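Local coordinates for dehalogenase-like hydrolase (Ralstonia solanacearum, PDB 3UMB), which probably catalyses the hydrolytic dehalogenation of small (S)-2-haloalkanoic acids, releasing a halide and the corresponding (R)-2-hydroxy acids, at residues 26-30 and 87-91; 40-44 and 68-74; 52-57 and 152-156; 103-108 and 218-223. One frame throughout, in Å; residues are numbered along the deposited sequence.

Contact 1. Residues 26-30 and 87-91; sequences EQLFP and AEATL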
loop_
_atom_site.group_PDB
_atom_site.type_symbol
_atom_site.label_atom_id
_atom_site.label_comp_id
_atom_site.label_asym_id
_atom_site.label_seq_id
_atom_site.Cartn_x
_atom_site.Cartn_y
_atom_site.Cartn_z
ATOM N N GLU A 26 -16.541 -17.689 2.812
ATOM C CA GLU A 26 -16.981 -18.879 2.064
ATOM C C GLU A 26 -18.420 -19.249 2.289
ATOM O O GLU A 26 -19.103 -19.620 1.354
ATOM C CB GLU A 26 -16.147 -20.112 2.443
ATOM C CG GLU A 26 -14.861 -20.330 1.632
ATOM C CD GLU A 26 -15.109 -20.430 0.102
ATOM O OE1 GLU A 26 -16.265 -20.787 -0.298
ATOM O OE2 GLU A 26 -14.131 -20.139 -0.670
ATOM N N GLN A 27 -18.895 -19.179 3.525
ATOM C CA GLN A 27 -20.236 -19.659 3.807
ATOM C C GLN A 27 -21.294 -18.705 3.314
ATOM O O GLN A 27 -22.411 -19.139 3.001
ATOM C CB GLN A 27 -20.431 -19.897 5.319
ATOM C CG GLN A 27 -21.781 -20.580 5.715
ATOM C CD GLN A 27 -23.026 -19.663 5.597
ATOM O OE1 GLN A 27 -22.936 -18.437 5.763
ATOM N NE2 GLN A 27 -24.191 -20.268 5.319
ATOM N N LEU A 28 -21.004 -17.407 3.310
ATOM C CA LEU A 28 -21.996 -16.442 2.842
ATOM C C LEU A 28 -21.914 -16.293 1.314
ATOM O O LEU A 28 -22.886 -15.876 0.685
ATOM C CB LEU A 28 -21.795 -15.080 3.511
ATOM C CG LEU A 28 -21.959 -14.966 5.042
ATOM C CD1 LEU A 28 -20.780 -14.182 5.642
ATOM C CD2 LEU A 28 -23.324 -14.350 5.485
ATOM N N PHE A 29 -20.745 -16.643 0.765
ATOM C CA PHE A 29 -20.359 -16.381 -0.619
ATOM C C PHE A 29 -19.631 -17.600 -1.132
ATOM O O PHE A 29 -18.389 -17.630 -1.152
ATOM C CB PHE A 29 -19.437 -15.161 -0.699
ATOM C CG PHE A 29 -20.072 -13.907 -0.197
ATOM C CD1 PHE A 29 -21.327 -13.527 -0.650
ATOM C CD2 PHE A 29 -19.418 -13.101 0.719
ATOM C CE1 PHE A 29 -21.936 -12.358 -0.174
ATOM C CE2 PHE A 29 -20.002 -11.913 1.178
ATOM C CZ PHE A 29 -21.260 -11.535 0.740
ATOM N N PRO A 30 -20.402 -18.625 -1.534
ATOM C CA PRO A 30 -19.816 -19.906 -1.871
ATOM C C PRO A 30 -18.957 -19.811 -3.138
ATOM O O PRO A 30 -19.361 -19.184 -4.133
ATOM C CB PRO A 30 -21.037 -20.804 -2.087
ATOM C CG PRO A 30 -22.204 -20.052 -1.575
ATOM C CD PRO A 30 -21.858 -18.621 -1.715
ATOM N N ALA A 87 -25.106 -9.543 5.805
ATOM C CA ALA A 87 -23.827 -10.263 5.548
ATOM C C ALA A 87 -22.602 -9.410 5.973
ATOM O O ALA A 87 -21.580 -9.933 6.405
ATOM C CB ALA A 87 -23.704 -10.714 4.099
ATOM N N GLU A 88 -22.744 -8.100 5.812
ATOM C CA GLU A 88 -21.799 -7.113 6.328
ATOM C C GLU A 88 -21.694 -7.188 7.855
ATOM O O GLU A 88 -20.625 -7.442 8.381
ATOM C CB GLU A 88 -22.252 -5.712 5.932
ATOM C CG GLU A 88 -21.412 -4.614 6.506
ATOM C CD GLU A 88 -21.500 -3.373 5.705
ATOM O OE1 GLU A 88 -21.316 -3.451 4.482
ATOM O OE2 GLU A 88 -21.742 -2.306 6.283
ATOM N N ALA A 89 -22.812 -6.977 8.558
ATOM C CA ALA A 89 -22.821 -7.124 10.022
ATOM C C ALA A 89 -22.170 -8.451 10.428
ATOM O O ALA A 89 -21.286 -8.481 11.256
ATOM C CB ALA A 89 -24.251 -6.973 10.596
ATOM N N THR A 90 -22.533 -9.544 9.788
ATOM C CA THR A 90 -21.982 -10.857 10.148
ATOM C C THR A 90 -20.491 -10.953 10.023
ATOM O O THR A 90 -19.836 -11.659 10.797
ATOM C CB THR A 90 -22.564 -11.981 9.271
ATOM O OG1 THR A 90 -23.969 -12.053 9.480
ATOM C CG2 THR A 90 -21.945 -13.331 9.627
ATOM N N LEU A 91 -19.931 -10.292 9.015
ATOM C CA LEU A 91 -18.496 -10.480 8.751
ATOM C C LEU A 91 -17.705 -9.592 9.658
ATOM O O LEU A 91 -16.628 -9.944 10.076
ATOM C CB LEU A 91 -18.137 -10.219 7.285
ATOM C CG LEU A 91 -18.337 -11.437 6.369
ATOM C CD1 LEU A 91 -18.011 -11.046 4.925
ATOM C CD2 LEU A 91 -17.465 -12.615 6.846
#
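Leu28 and Leu91 reach toward each other tip to tip, CD1 of Leu28 lying 3.7 Å from CG of Leu91. The second methyl of Leu28, CD2, meets the methyl of Ala87, CB, at 3.9 Å. Leu28 thus spreads its fork over one turn of helix 85-96, touching positions four residues apart, with CD1 also 4.2 Å from CG2 of Thr90 between them. The branching of leucine gives each methyl its own partner, and the short side chain of alanine admits a methyl close to the helix. Phe29 joins from beside Leu28: its CZ stands 4.2 Å from Ala87 CB and its CE2 4.3 Å from Leu91 CD1.

Leu28 CG lies anti to its carbonyl carbon (chi1 -63°), which sends the fork out toward the partner helix, while its CB sits over the centre of the Phe29 ring. Phe29, where the chain has left the helix, is also packed by Leu81 and Pro82, and Glu26 OE1 accepts a bond from Gly31 N in the turn that follows. Across the contact, Thr90 OG1 bonds His86 O in its own helix, leaving its methyl for Leu28; Leu91 also touches Arg24 and Leu72. With no hydrogen bond between the segments, this is apolar helix-helix packing of the kind expected in the all-helical cap domain of L-2-haloacid dehalogenases.

Contact 2. Residues 40-44 and 68-74; sequences WRDRQ and TVDALRY. With MG (magnesium ion), chain H.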
loop_
_atom_site.group_PDB
_atom_site.type_symbol
_atom_site.label_atom_id
_atom_site.label_comp_id
_atom_site.label_asym_id
_atom_site.label_seq_id
_atom_site.Cartn_x
_atom_site.Cartn_y
_atom_site.Cartn_z
ATOM N N TRP A 40 -9.901 -8.163 0.379
ATOM C CA TRP A 40 -10.299 -7.364 1.523
ATOM C C TRP A 40 -9.121 -6.920 2.403
ATOM O O TRP A 40 -9.032 -5.742 2.785
ATOM C CB TRP A 40 -11.255 -8.188 2.337
ATOM C CG TRP A 40 -11.873 -7.518 3.478
ATOM C CD1 TRP A 40 -11.905 -6.188 3.768
ATOM C CD2 TRP A 40 -12.612 -8.174 4.479
ATOM N NE1 TRP A 40 -12.619 -5.972 4.932
ATOM C CE2 TRP A 40 -13.055 -7.191 5.389
ATOM C CE3 TRP A 40 -12.909 -9.535 4.732
ATOM C CZ2 TRP A 40 -13.802 -7.514 6.526
ATOM C CZ3 TRP A 40 -13.664 -9.853 5.852
ATOM C CH2 TRP A 40 -14.096 -8.844 6.746
ATOM N N ARG A 41 -8.215 -7.853 2.682
ATOM C CA ARG A 41 -6.988 -7.554 3.426
ATOM C C ARG A 41 -6.095 -6.589 2.634
ATOM O O ARG A 41 -5.609 -5.603 3.184
ATOM C CB ARG A 41 -6.250 -8.846 3.783
ATOM C CG ARG A 41 -4.916 -8.686 4.552
ATOM C CD ARG A 41 -5.058 -7.930 5.917
ATOM N NE ARG A 41 -3.747 -7.762 6.566
ATOM C CZ ARG A 41 -3.494 -6.909 7.573
ATOM N NH1 ARG A 41 -4.459 -6.125 8.077
ATOM N NH2 ARG A 41 -2.262 -6.821 8.077
ATOM N N ASP A 42 -5.918 -6.859 1.342
ATOM C CA ASP A 42 -5.202 -5.950 0.454
ATOM C C ASP A 42 -5.737 -4.531 0.566
ATOM O O ASP A 42 -4.987 -3.602 0.836
ATOM C CB ASP A 42 -5.325 -6.380 -1.009
ATOM C CG ASP A 42 -4.465 -5.514 -1.980
ATOM O OD1 ASP A 42 -3.200 -5.602 -1.904
ATOM O OD2 ASP A 42 -5.058 -4.766 -2.826
ATOM N N ARG A 43 -7.023 -4.349 0.324
ATOM C CA ARG A 43 -7.577 -2.977 0.315
ATOM C C ARG A 43 -7.611 -2.364 1.703
ATOM O O ARG A 43 -7.433 -1.164 1.848
ATOM C CB ARG A 43 -8.934 -2.876 -0.409
ATOM C CG ARG A 43 -8.774 -3.051 -1.929
ATOM C CD ARG A 43 -7.896 -1.940 -2.499
ATOM N NE ARG A 43 -8.282 -1.543 -3.850
ATOM C CZ ARG A 43 -7.804 -2.100 -4.978
ATOM N NH1 ARG A 43 -8.176 -1.645 -6.177
ATOM N NH2 ARG A 43 -6.950 -3.124 -4.946
ATOM N N GLN A 44 -7.753 -3.199 2.738
ATOM C CA GLN A 44 -7.751 -2.665 4.103
ATOM C C GLN A 44 -6.425 -1.959 4.385
ATOM O O GLN A 44 -6.386 -0.815 4.797
ATOM C CB GLN A 44 -8.070 -3.772 5.111
ATOM C CG GLN A 44 -7.899 -3.414 6.556
ATOM C CD GLN A 44 -7.876 -4.647 7.447
ATOM O OE1 GLN A 44 -7.085 -5.557 7.214
ATOM N NE2 GLN A 44 -8.797 -4.709 8.436
ATOM N N THR A 68 -12.019 -0.806 7.647
ATOM C CA THR A 68 -12.188 -2.235 7.369
ATOM C C THR A 68 -13.565 -2.442 6.666
ATOM O O THR A 68 -13.715 -3.251 5.788
ATOM C CB THR A 68 -11.983 -3.087 8.638
ATOM O OG1 THR A 68 -10.614 -3.021 9.044
ATOM C CG2 THR A 68 -12.354 -4.550 8.417
ATOM N N VAL A 69 -14.555 -1.665 7.046
ATOM C CA VAL A 69 -15.871 -1.697 6.402
ATOM C C VAL A 69 -15.716 -1.223 4.945
ATOM O O VAL A 69 -16.077 -1.945 4.029
ATOM C CB VAL A 69 -16.864 -0.833 7.234
ATOM C CG1 VAL A 69 -18.169 -0.575 6.487
ATOM C CG2 VAL A 69 -17.112 -1.510 8.616
ATOM N N ASP A 70 -15.093 -0.051 4.756
ATOM C CA ASP A 70 -14.778 0.466 3.420
ATOM C C ASP A 70 -14.115 -0.595 2.538
ATOM O O ASP A 70 -14.523 -0.814 1.405
ATOM C CB ASP A 70 -13.851 1.666 3.505
ATOM C CG ASP A 70 -14.464 2.826 4.210
ATOM O OD1 ASP A 70 -15.696 2.806 4.312
ATOM O OD2 ASP A 70 -13.720 3.725 4.694
ATOM N N ALA A 71 -13.065 -1.219 3.033
ATOM C CA ALA A 71 -12.340 -2.202 2.230
ATOM C C ALA A 71 -13.249 -3.388 1.900
ATOM O O ALA A 71 -13.188 -3.929 0.794
ATOM C CB ALA A 71 -11.053 -2.697 2.929
ATOM N N LEU A 72 -14.049 -3.825 2.870
ATOM C CA LEU A 72 -14.917 -4.984 2.671
ATOM C C LEU A 72 -15.970 -4.688 1.598
ATOM O O LEU A 72 -16.275 -5.537 0.761
ATOM C CB LEU A 72 -15.641 -5.337 3.973
ATOM C CG LEU A 72 -16.777 -6.376 3.861
ATOM C CD1 LEU A 72 -16.137 -7.722 3.508
ATOM C CD2 LEU A 72 -17.586 -6.442 5.127
ATOM N N ARG A 73 -16.564 -3.503 1.708
ATOM C CA ARG A 73 -17.472 -2.967 0.708
ATOM C C ARG A 73 -16.885 -2.836 -0.683
ATOM O O ARG A 73 -17.523 -3.256 -1.682
ATOM C CB ARG A 73 -17.988 -1.609 1.127
ATOM C CG ARG A 73 -18.963 -1.686 2.287
ATOM C CD ARG A 73 -19.458 -0.327 2.758
ATOM N NE ARG A 73 -20.408 -0.502 3.883
ATOM C CZ ARG A 73 -20.760 0.439 4.765
ATOM N NH1 ARG A 73 -20.252 1.666 4.707
ATOM N NH2 ARG A 73 -21.617 0.146 5.729
ATOM N N TYR A 74 -15.700 -2.227 -0.795
ATOM C CA TYR A 74 -15.061 -2.182 -2.113
ATOM C C TYR A 74 -14.879 -3.632 -2.625
ATOM O O TYR A 74 -15.189 -3.937 -3.789
ATOM C CB TYR A 74 -13.713 -1.474 -2.107
ATOM C CG TYR A 74 -13.016 -1.629 -3.425
ATOM C CD1 TYR A 74 -13.167 -0.672 -4.409
ATOM C CD2 TYR A 74 -12.205 -2.717 -3.677
ATOM C CE1 TYR A 74 -12.564 -0.793 -5.640
ATOM C CE2 TYR A 74 -11.570 -2.869 -4.907
ATOM C CZ TYR A 74 -11.774 -1.882 -5.902
ATOM O OH TYR A 74 -11.192 -1.974 -7.151
HETATM MG MG MG H . -1.451 -4.119 -2.128
HETATM O O HOH W 1 -2.885 -4.050 -4.011
HETATM O O HOH W 2 -0.731 -6.213 -1.294
#
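Trp40 packs across Leu72 where two helices of the cap domain, 33-54 and 64-78, cross at a steep angle, their local axes 8.2 Å apart at closest and 132° between their N-to-C directions. The indole lies with one face against Leu72, whose CD1 makes a CH-pi contact 3.6 Å from the centroid of the six-membered ring. Trp40 CG is anti to the backbone N (chi1 -175°), and NE1 donates in the ring plane to Thr68 O at 3.1 Å, a carbonyl that also accepts from Leu72 N on its opposite face. Tryptophan supplies both a broad apolar surface and one polar edge for a buried oxygen.

Ala71 sits at the close approach, its CB 3.3 Å from Gln44 N; a small side chain lets the backbones come this near. Arg43 folds over Tyr74, guanidinium and ring planes 21° apart. Arg43 NH1 forms a salt bridge with Glu206 of the second subunit, while Tyr74 OH bonds Arg78. NH2 of Arg43 bridges to OD2 of Asp42, whose OD1 binds magnesium together with Asp42 of the second subunit. Gln44 NE2, also bonded to Tyr95 OH, donates nearly straight to Thr68 OG1 at 2.6 Å, the hydroxyl oxygen in the amide plane.

Contact 3. Residues 52-57 and 152-156; sequences SLAGPS and RLYKT. With K (potassium ion), chain C.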
loop_
_atom_site.group_PDB
_atom_site.type_symbol
_atom_site.label_atom_id
_atom_site.label_comp_id
_atom_site.label_asym_id
_atom_site.label_seq_id
_atom_site.Cartn_x
_atom_site.Cartn_y
_atom_site.Cartn_z
ATOM N N SER A 52 -2.760 7.809 5.230
ATOM C CA SER A 52 -1.751 8.410 6.103
ATOM C C SER A 52 -0.691 9.115 5.266
ATOM O O SER A 52 -0.170 10.152 5.702
ATOM C CB SER A 52 -1.159 7.347 7.060
ATOM O OG SER A 52 -2.146 6.977 8.067
ATOM N N LEU A 53 -0.382 8.550 4.083
ATOM C CA LEU A 53 0.525 9.149 3.122
ATOM C C LEU A 53 -0.027 10.444 2.610
ATOM O O LEU A 53 0.763 11.362 2.437
ATOM C CB LEU A 53 0.886 8.187 1.952
ATOM C CG LEU A 53 2.163 8.424 1.097
ATOM C CD1 LEU A 53 3.361 8.805 1.944
ATOM C CD2 LEU A 53 2.541 7.152 0.241
ATOM N N ALA A 54 -1.356 10.550 2.464
ATOM C CA ALA A 54 -2.035 11.731 1.893
ATOM C C ALA A 54 -2.150 12.879 2.878
ATOM O O ALA A 54 -2.328 14.023 2.452
ATOM C CB ALA A 54 -3.507 11.408 1.368
ATOM N N GLY A 55 -2.168 12.542 4.174
ATOM C CA GLY A 55 -2.289 13.490 5.236
ATOM C C GLY A 55 -1.325 13.122 6.316
ATOM O O GLY A 55 -1.683 12.415 7.245
ATOM N N PRO A 56 -0.069 13.565 6.184
ATOM C CA PRO A 56 1.001 13.162 7.122
ATOM C C PRO A 56 0.759 13.675 8.554
ATOM O O PRO A 56 1.434 13.239 9.487
ATOM C CB PRO A 56 2.236 13.818 6.550
ATOM C CG PRO A 56 1.894 14.279 5.231
ATOM C CD PRO A 56 0.439 14.429 5.114
ATOM N N SER A 57 -0.198 14.586 8.723
ATOM C CA SER A 57 -0.643 15.005 10.051
ATOM C C SER A 57 -2.069 14.541 10.382
ATOM O O SER A 57 -2.728 15.131 11.212
ATOM C CB SER A 57 -0.601 16.539 10.183
ATOM O OG SER A 57 0.442 17.149 9.419
ATOM N N ARG A 152 -3.546 9.237 15.004
ATOM C CA ARG A 152 -4.263 9.465 13.769
ATOM C C ARG A 152 -3.408 9.166 12.541
ATOM O O ARG A 152 -3.620 9.725 11.493
ATOM C CB ARG A 152 -4.824 10.898 13.733
ATOM C CG ARG A 152 -5.842 11.208 14.930
ATOM C CD ARG A 152 -6.393 12.637 14.945
ATOM N NE ARG A 152 -6.809 13.108 13.623
ATOM C CZ ARG A 152 -7.970 12.834 13.062
ATOM N NH1 ARG A 152 -8.877 12.093 13.723
ATOM N NH2 ARG A 152 -8.239 13.311 11.850
ATOM N N LEU A 153 -2.491 8.226 12.679
ATOM C CA LEU A 153 -1.586 7.858 11.581
ATOM C C LEU A 153 -1.251 6.367 11.670
ATOM O O LEU A 153 -0.932 5.840 12.790
ATOM C CB LEU A 153 -0.284 8.657 11.643
ATOM C CG LEU A 153 -0.365 10.161 11.296
ATOM C CD1 LEU A 153 0.797 10.862 11.909
ATOM C CD2 LEU A 153 -0.439 10.469 9.760
ATOM N N TYR A 154 -1.302 5.688 10.535
ATOM C CA TYR A 154 -1.067 4.244 10.502
ATOM C C TYR A 154 0.400 3.947 10.307
ATOM O O TYR A 154 1.141 4.737 9.735
ATOM C CB TYR A 154 -1.880 3.632 9.378
ATOM C CG TYR A 154 -3.337 3.577 9.687
ATOM C CD1 TYR A 154 -4.207 4.462 9.125
ATOM C CD2 TYR A 154 -3.852 2.621 10.574
ATOM C CE1 TYR A 154 -5.572 4.432 9.434
ATOM C CE2 TYR A 154 -5.221 2.599 10.920
ATOM C CZ TYR A 154 -6.084 3.476 10.304
ATOM O OH TYR A 154 -7.457 3.449 10.583
ATOM N N LYS A 155 0.838 2.790 10.770
ATOM C CA LYS A 155 2.125 2.253 10.354
ATOM C C LYS A 155 2.162 2.295 8.857
ATOM O O LYS A 155 1.135 2.014 8.216
ATOM C CB LYS A 155 2.292 0.792 10.767
ATOM C CG LYS A 155 2.235 0.546 12.279
ATOM C CD LYS A 155 1.732 -0.877 12.527
ATOM C CE LYS A 155 2.134 -1.464 13.866
ATOM N NZ LYS A 155 1.518 -2.869 14.003
ATOM N N THR A 156 3.320 2.578 8.266
ATOM C CA THR A 156 4.634 2.637 8.944
ATOM C C THR A 156 5.065 4.015 9.486
ATOM O O THR A 156 6.251 4.249 9.682
ATOM C CB THR A 156 5.698 2.197 7.966
ATOM O OG1 THR A 156 5.424 2.813 6.714
ATOM C CG2 THR A 156 5.653 0.654 7.739
HETATM K K K C . 1.488 18.908 11.403
HETATM O O HOH W 3 -3.916 9.039 8.755
#
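Leu153 turns its isobutyl group against the backbone that leads out of helix 33-54, where Gly55 and Pro56 follow the last turn. From CB the chain continues with CG anti to the carbonyl carbon (chi1 -71°), which aims the fork at this turn, and CG comes 4.0 Å from Pro56 O. There the side chain divides: CD1 approaches the same Pro56 O at 3.5 Å, whereas CD2 lies beside two carbonyls, 3.4 Å from Gly55 O and also near Pro56 O. CD2 is also 4.2 Å from Ser52 CB. Leucine fills the bend without competing for hydrogen bonds, and Ala159 of helix 158-161 also packs on it.

The polar link lies next door. Tyr154 N donates to Ser52 OG at 2.9 Å, almost straight at 172°, and water 3 connects that hydroxyl to Arg152 O. Serine is short enough to take a backbone N-H while lying at the edge of the Tyr154 ring; Tyr154 OH itself bonds Lys62 O. Farther out, Ser57 OG binds potassium.

Helix 33-54 of the cap is thereby fixed to the loop after strand 144-147. In that loop Lys155 pairs with Asp184, consistent with the conserved motif III lysine of the HAD active site.

Contact 4. Residues 103-108 and 218-223; sequences ENVPVL and DMRDLL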
loop_
_atom_site.group_PDB
_atom_site.type_symbol
_atom_site.label_atom_id
_atom_site.label_comp_id
_atom_site.label_asym_id
_atom_site.label_seq_id
_atom_site.Cartn_x
_atom_site.Cartn_y
_atom_site.Cartn_z
ATOM N N GLU A 103 -0.680 -21.783 20.717
ATOM C CA GLU A 103 0.690 -21.628 21.195
ATOM C C GLU A 103 0.976 -20.307 21.948
ATOM O O GLU A 103 1.877 -20.248 22.784
ATOM C CB GLU A 103 1.638 -21.716 19.982
ATOM C CG GLU A 103 1.117 -20.933 18.739
ATOM C CD GLU A 103 2.210 -20.396 17.834
ATOM O OE1 GLU A 103 3.370 -20.854 17.975
ATOM O OE2 GLU A 103 1.905 -19.508 16.989
ATOM N N ASN A 104 0.239 -19.248 21.633
ATOM C CA ASN A 104 0.562 -17.917 22.163
ATOM C C ASN A 104 0.568 -17.801 23.713
ATOM O O ASN A 104 1.589 -17.428 24.339
ATOM C CB ASN A 104 -0.393 -16.870 21.533
ATOM C CG ASN A 104 -0.090 -16.606 20.042
ATOM O OD1 ASN A 104 0.955 -17.007 19.553
ATOM N ND2 ASN A 104 -1.000 -15.915 19.335
ATOM N N VAL A 105 -0.577 -18.128 24.315
ATOM C CA VAL A 105 -0.841 -17.752 25.700
ATOM C C VAL A 105 0.190 -18.314 26.708
ATOM O O VAL A 105 0.470 -17.650 27.716
ATOM C CB VAL A 105 -2.294 -18.063 26.126
ATOM C CG1 VAL A 105 -2.659 -17.223 27.324
ATOM C CG2 VAL A 105 -3.285 -17.782 24.990
ATOM N N PRO A 106 0.757 -19.526 26.449
ATOM C CA PRO A 106 1.843 -20.029 27.326
ATOM C C PRO A 106 3.168 -19.309 27.144
ATOM O O PRO A 106 3.865 -19.012 28.144
ATOM C CB PRO A 106 2.023 -21.499 26.904
ATOM C CG PRO A 106 1.102 -21.729 25.736
ATOM C CD PRO A 106 0.144 -20.600 25.639
ATOM N N VAL A 107 3.514 -19.087 25.858
ATOM C CA VAL A 107 4.737 -18.369 25.430
ATOM C C VAL A 107 4.740 -16.975 26.043
ATOM O O VAL A 107 5.775 -16.510 26.491
ATOM C CB VAL A 107 4.873 -18.193 23.855
ATOM C CG1 VAL A 107 6.258 -17.685 23.517
ATOM C CG2 VAL A 107 4.577 -19.486 23.068
ATOM N N LEU A 108 3.585 -16.317 26.064
ATOM C CA LEU A 108 3.487 -15.019 26.721
ATOM C C LEU A 108 3.880 -15.190 28.199
ATOM O O LEU A 108 4.593 -14.357 28.772
ATOM C CB LEU A 108 2.083 -14.403 26.536
ATOM C CG LEU A 108 1.735 -13.943 25.096
ATOM C CD1 LEU A 108 0.251 -13.567 24.865
ATOM C CD2 LEU A 108 2.610 -12.770 24.696
ATOM N N ASP A 218 6.672 -19.221 14.039
ATOM C CA ASP A 218 5.601 -19.093 15.020
ATOM C C ASP A 218 6.096 -18.475 16.315
ATOM O O ASP A 218 7.282 -18.157 16.469
ATOM C CB ASP A 218 4.974 -20.461 15.287
ATOM C CG ASP A 218 5.979 -21.495 15.792
ATOM O OD1 ASP A 218 7.194 -21.165 15.954
ATOM O OD2 ASP A 218 5.529 -22.653 15.979
HETATM N N MSE A 219 5.164 -18.287 17.234
HETATM C CA MSE A 219 5.428 -17.619 18.500
HETATM C C MSE A 219 6.436 -18.289 19.400
HETATM O O MSE A 219 7.154 -17.645 20.202
HETATM C CB MSE A 219 4.117 -17.480 19.216
HETATM C CG MSE A 219 3.388 -16.305 18.663
HETATM SE SE MSE A 219 3.985 -14.697 19.611
HETATM C CE MSE A 219 2.504 -14.677 20.925
ATOM N N ARG A 220 6.493 -19.603 19.251
ATOM C CA ARG A 220 7.377 -20.427 20.028
ATOM C C ARG A 220 8.773 -20.280 19.484
ATOM O O ARG A 220 9.727 -20.333 20.243
ATOM C CB ARG A 220 6.878 -21.868 19.998
ATOM C CG ARG A 220 5.467 -22.007 20.600
ATOM C CD ARG A 220 4.845 -23.425 20.488
ATOM N NE ARG A 220 4.427 -23.742 19.119
ATOM C CZ ARG A 220 3.677 -24.786 18.767
ATOM N NH1 ARG A 220 3.202 -25.626 19.694
ATOM N NH2 ARG A 220 3.392 -24.989 17.481
ATOM N N ASP A 221 8.932 -20.035 18.186
ATOM C CA ASP A 221 10.261 -19.629 17.728
ATOM C C ASP A 221 10.691 -18.314 18.363
ATOM O O ASP A 221 11.890 -18.118 18.597
ATOM C CB ASP A 221 10.364 -19.545 16.204
ATOM C CG ASP A 221 10.338 -20.911 15.538
ATOM O OD1 ASP A 221 10.895 -21.892 16.102
ATOM O OD2 ASP A 221 9.747 -20.997 14.442
ATOM N N LEU A 222 9.735 -17.420 18.639
ATOM C CA LEU A 222 10.052 -16.108 19.240
ATOM C C LEU A 222 10.607 -16.277 20.655
ATOM O O LEU A 222 11.621 -15.666 21.014
ATOM C CB LEU A 222 8.827 -15.178 19.275
ATOM C CG LEU A 222 8.981 -14.041 20.312
ATOM C CD1 LEU A 222 9.998 -13.012 19.901
ATOM C CD2 LEU A 222 7.684 -13.385 20.609
ATOM N N LEU A 223 9.910 -17.099 21.446
ATOM C CA LEU A 223 10.391 -17.566 22.763
ATOM C C LEU A 223 11.812 -18.111 22.669
ATOM O O LEU A 223 12.679 -17.699 23.450
ATOM C CB LEU A 223 9.453 -18.639 23.320
ATOM C CG LEU A 223 9.488 -18.926 24.829
ATOM C CD1 LEU A 223 9.495 -17.665 25.710
ATOM C CD2 LEU A 223 8.303 -19.847 25.206
#
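The tight part of this contact is the CG1 methyl of Val107 pressed on CB of Leu223 at 3.3 Å, closer than ordinary van der Waals packing; the two side chains lie alongside, pointing opposite ways. A compact, beta-branched valine can fit flat against the leucine here. Deeper still, selenomethionine Met219 is bent at chi2 and chi3, bringing CE to 4.2 Å from Leu108 CD2. Asn104 is tied down by ND2, which bonds Thr14 O.

Helices 104-112 and 219-227 run side by side, 13° apart in direction, on one face of the parallel sheet of the Rossmann-like HAD core, where Met219 and Leu108 both touch Phe9.

The polar side is looser. Glu103, near the start of helix 104-112, reaches with an extended chain to the start of the other helix, where OE1 forms a salt bridge with Arg220 NE at 3.3 Å and the bonds from Met219 N to the carboxylate are weak. Glu103 OE2 pairs with Arg200. Asp218 is the N-cap, a role its short carboxylate fills by accepting from Asp221 N at OD1, 3.0 Å away. NE of exposed Arg220 faces both Glu103 OE1 and Asp218 OD2, whose like charges it would offset, and the guanidinium carries Glu103 CB over one face.

From the N terminus, the chain leaves strand 6-9 for the helical cap, and contact 1 closes a largely helical loop from 26-30 to 87-91. Contact 2 closes a shorter loop within it, and the two touch through the Arg73-Glu88 salt bridge and Leu72 against Leu91. Contact 3 opens at 52-57, inside both loops, but closes only at 152-156, so it crosses them and ties the cap helix shared with contact 2 to the core. Contact 4 opens at 103-108, after contacts 1 and 2 have closed, crosses contact 3, and brings the last helix, 219-227, beside helix 104-112, across the chain's centre from contacts 2 and 3.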